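Local atomic coordinates of glutathione S-transferase (Sphingomonas paucimobilis, PDB entry 1F2E), a protein that binds glutathione and, as a member of the glutathione S-transferase superfamily, probably transfers it to electrophilic substrates. Residues 157-162 / 184-189. Sequence-based numbering, arbitrary orientation.
Sequences YLYVML and KIAQRP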
ATOM      1  N   TYR A 157      -0.869 -13.261   0.530  1.00 13.91           N
ATOM      2  CA  TYR A 157      -1.202 -12.045   1.271  1.00 12.27           C
ATOM      3  C   TYR A 157      -2.704 -12.026   1.614  1.00 13.10           C
ATOM      4  O   TYR A 157      -3.090 -11.805   2.774  1.00 12.50           O
ATOM      5  CB  TYR A 157      -0.815 -10.835   0.416  1.00 13.45           C
ATOM      6  CG  TYR A 157      -0.686  -9.498   1.125  1.00 12.86           C
ATOM      7  CD1 TYR A 157      -0.537  -9.412   2.508  1.00 11.55           C
ATOM      8  CD2 TYR A 157      -0.663  -8.316   0.386  1.00 14.56           C
ATOM      9  CE1 TYR A 157      -0.364  -8.178   3.139  1.00 13.95           C
ATOM     10  CE2 TYR A 157      -0.496  -7.082   0.996  1.00 13.51           C
ATOM     11  CZ  TYR A 157      -0.349  -7.012   2.364  1.00 15.16           C
ATOM     12  OH  TYR A 157      -0.203  -5.774   2.942  1.00 15.21           O
ATOM     13  N   LEU A 158      -3.554 -12.282   0.624  1.00 11.07           N
ATOM     14  CA  LEU A 158      -5.002 -12.291   0.876  1.00 14.14           C
ATOM     15  C   LEU A 158      -5.410 -13.439   1.805  1.00 13.43           C
ATOM     16  O   LEU A 158      -6.204 -13.258   2.730  1.00 15.92           O
ATOM     17  CB  LEU A 158      -5.785 -12.399  -0.446  1.00 11.79           C
ATOM     18  CG  LEU A 158      -7.311 -12.566  -0.370  1.00 14.39           C
ATOM     19  CD1 LEU A 158      -7.949 -11.429   0.468  1.00 10.09           C
ATOM     20  CD2 LEU A 158      -7.879 -12.581  -1.796  1.00 10.66           C
ATOM     21  N   TYR A 159      -4.867 -14.623   1.547  1.00 14.91           N
ATOM     22  CA  TYR A 159      -5.173 -15.799   2.352  1.00 14.04           C
ATOM     23  C   TYR A 159      -4.962 -15.512   3.837  1.00 14.14           C
ATOM     24  O   TYR A 159      -5.812 -15.815   4.662  1.00 12.65           O
ATOM     25  CB  TYR A 159      -4.279 -16.960   1.931  1.00 14.30           C
ATOM     26  CG  TYR A 159      -4.323 -18.106   2.896  1.00 13.34           C
ATOM     27  CD1 TYR A 159      -5.395 -18.990   2.907  1.00 12.87           C
ATOM     28  CD2 TYR A 159      -3.307 -18.287   3.824  1.00 13.61           C
ATOM     29  CE1 TYR A 159      -5.454 -20.033   3.825  1.00 11.87           C
ATOM     30  CE2 TYR A 159      -3.354 -19.326   4.746  1.00 15.15           C
ATOM     31  CZ  TYR A 159      -4.430 -20.193   4.740  1.00 12.54           C
ATOM     32  OH  TYR A 159      -4.484 -21.207   5.666  1.00 16.09           O
ATOM     33  N   VAL A 160      -3.816 -14.932   4.173  1.00 13.86           N
ATOM     34  CA  VAL A 160      -3.524 -14.603   5.564  1.00 15.38           C
ATOM     35  C   VAL A 160      -4.597 -13.690   6.177  1.00 16.14           C
ATOM     36  O   VAL A 160      -5.028 -13.891   7.312  1.00 15.55           O
ATOM     37  CB  VAL A 160      -2.155 -13.914   5.681  1.00 14.79           C
ATOM     38  CG1 VAL A 160      -1.964 -13.363   7.091  1.00 15.85           C
ATOM     39  CG2 VAL A 160      -1.054 -14.909   5.349  1.00 13.78           C
ATOM     40  N   MET A 161      -5.031 -12.693   5.414  1.00 15.92           N
ATOM     41  CA  MET A 161      -6.034 -11.753   5.892  1.00 15.69           C
ATOM     42  C   MET A 161      -7.400 -12.409   6.021  1.00 15.44           C
ATOM     43  O   MET A 161      -8.207 -12.017   6.858  1.00 14.75           O
ATOM     44  CB  MET A 161      -6.105 -10.545   4.952  1.00 14.31           C
ATOM     45  CG  MET A 161      -4.821  -9.711   4.946  1.00 17.46           C
ATOM     46  SD  MET A 161      -4.964  -8.134   4.051  1.00 20.48           S
ATOM     47  CE  MET A 161      -3.285  -7.725   3.861  1.00 20.43           C
ATOM     48  N   LEU A 162      -7.648 -13.419   5.197  1.00 14.86           N
ATOM     49  CA  LEU A 162      -8.920 -14.131   5.243  1.00 15.54           C
ATOM     50  C   LEU A 162      -8.995 -14.992   6.497  1.00 14.61           C
ATOM     51  O   LEU A 162     -10.049 -15.549   6.829  1.00 13.03           O
ATOM     52  CB  LEU A 162      -9.098 -14.987   3.984  1.00 14.61           C
ATOM     53  CG  LEU A 162      -9.221 -14.153   2.699  1.00 14.81           C
ATOM     54  CD1 LEU A 162      -9.248 -15.063   1.470  1.00 13.28           C
ATOM     55  CD2 LEU A 162     -10.487 -13.306   2.768  1.00 13.49           C
ATOM     56  N   LYS A 184      -8.212 -24.318  -0.329  1.00 17.16           N
ATOM     57  CA  LYS A 184      -7.197 -24.916  -1.201  1.00 18.09           C
ATOM     58  C   LYS A 184      -5.801 -24.483  -0.778  1.00 17.49           C
ATOM     59  O   LYS A 184      -4.899 -25.314  -0.643  1.00 18.49           O
ATOM     60  CB  LYS A 184      -7.388 -24.506  -2.663  1.00 22.50           C
ATOM     61  CG  LYS A 184      -8.600 -25.091  -3.354  1.00 29.24           C
ATOM     62  CD  LYS A 184      -8.597 -24.752  -4.849  1.00 34.45           C
ATOM     63  CE  LYS A 184      -7.617 -25.620  -5.632  1.00 38.47           C
ATOM     64  NZ  LYS A 184      -6.209 -25.502  -5.145  1.00 42.84           N
ATOM     65  N   ILE A 185      -5.625 -23.178  -0.580  1.00 16.02           N
ATOM     66  CA  ILE A 185      -4.330 -22.626  -0.179  1.00 13.93           C
ATOM     67  C   ILE A 185      -3.888 -23.153   1.186  1.00 13.03           C
ATOM     68  O   ILE A 185      -2.702 -23.381   1.413  1.00 14.85           O
ATOM     69  CB  ILE A 185      -4.370 -21.084  -0.138  1.00 13.27           C
ATOM     70  CG1 ILE A 185      -4.727 -20.547  -1.526  1.00 13.58           C
ATOM     71  CG2 ILE A 185      -3.011 -20.533   0.316  1.00 11.55           C
ATOM     72  CD1 ILE A 185      -5.086 -19.083  -1.547  1.00 13.13           C
ATOM     73  N   ALA A 186      -4.844 -23.359   2.082  1.00 12.79           N
ATOM     74  CA  ALA A 186      -4.554 -23.867   3.424  1.00 12.14           C
ATOM     75  C   ALA A 186      -3.813 -25.208   3.382  1.00 13.56           C
ATOM     76  O   ALA A 186      -3.085 -25.558   4.322  1.00 13.57           O
ATOM     77  CB  ALA A 186      -5.860 -24.032   4.204  1.00 10.68           C
ATOM     78  N   GLN A 187      -4.000 -25.956   2.294  1.00 12.57           N
ATOM     79  CA  GLN A 187      -3.371 -27.268   2.146  1.00 14.76           C
ATOM     80  C   GLN A 187      -1.942 -27.272   1.611  1.00 14.84           C
ATOM     81  O   GLN A 187      -1.274 -28.303   1.642  1.00 15.73           O
ATOM     82  CB  GLN A 187      -4.212 -28.154   1.230  1.00 16.91           C
ATOM     83  CG  GLN A 187      -5.519 -28.599   1.801  1.00 20.85           C
ATOM     84  CD  GLN A 187      -6.433 -29.119   0.725  1.00 22.97           C
ATOM     85  OE1 GLN A 187      -7.251 -28.377   0.178  1.00 23.25           O
ATOM     86  NE2 GLN A 187      -6.286 -30.399   0.393  1.00 24.70           N
ATOM     87  N   ARG A 188      -1.471 -26.147   1.101  1.00 13.63           N
ATOM     88  CA  ARG A 188      -0.113 -26.113   0.579  1.00 13.71           C
ATOM     89  C   ARG A 188       0.888 -26.442   1.684  1.00 13.72           C
ATOM     90  O   ARG A 188       0.704 -26.054   2.842  1.00 14.75           O
ATOM     91  CB  ARG A 188       0.186 -24.734  -0.027  1.00 11.67           C
ATOM     92  CG  ARG A 188      -0.650 -24.420  -1.267  1.00 11.43           C
ATOM     93  CD  ARG A 188      -0.347 -23.007  -1.778  1.00 13.62           C
ATOM     94  NE  ARG A 188       0.938 -22.925  -2.472  1.00 12.25           N
ATOM     95  CZ  ARG A 188       1.089 -23.134  -3.779  1.00 15.03           C
ATOM     96  NH1 ARG A 188       0.038 -23.436  -4.536  1.00 12.70           N
ATOM     97  NH2 ARG A 188       2.286 -23.028  -4.337  1.00 10.60           N
ATOM     98  N   PRO A 189       1.959 -27.177   1.343  1.00 14.60           N
ATOM     99  CA  PRO A 189       2.981 -27.549   2.333  1.00 13.21           C
ATOM    100  C   PRO A 189       3.665 -26.351   2.986  1.00 12.93           C
ATOM    101  O   PRO A 189       3.952 -26.365   4.183  1.00 13.59           O
ATOM    102  CB  PRO A 189       3.948 -28.423   1.531  1.00 13.15           C
ATOM    103  CG  PRO A 189       3.777 -27.917   0.119  1.00 15.59           C
ATOM    104  CD  PRO A 189       2.283 -27.730   0.017  1.00 12.10           C
TER
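Y159 meets I185 and A186 where two helical segments of the all-helical C-terminal domain of the glutathione S-transferase fold come together, a worked example of one aromatic ring bridging a helix and the type I turn at 185-188. Helix 153-161 is surrounded on several sides: Y157, which touches the bound glutathione, packs on L98 and L101 of helix 89-113, while V160 packs on helix 12-21 of the thioredoxin-like domain. Y159 points instead toward 184-189, which continues from helix 176-185. I185 comes first. Its CG2 sits over one face of the Y159 ring as a CH-pi contact, 4.0 Å from the centroid and 21° off the ring normal, off-centre and nearest to CG and CD1. That methyl lies anti to the backbone N of I185, while the other branch sends CD1 to the near end of the tyrosine, 4.2 Å from Y159 CB. With CG of Y159 anti to its own N (chi1 168°), the ring reaches past I185, and the two side chains run by each other in opposite directions. A186 follows, meeting the far end of the ring: its backbone N lies obliquely to the ring, 3.8 Å from Y159 CE1, and Y159 OH lies 3.5 Å from A186 CB. A leucine in place of Y159 would probably leave I185 CG2 without an aromatic face and A186 CB without the hydroxyl end it packs against. Farther along, R188, at the N-cap position of helix 189-198, forms a salt bridge from NE to E20 and a cation-pi contact with F151. Its backbone closes the type I turn that began at I185, with R188 N bonded to I185 O at 3.0 Å.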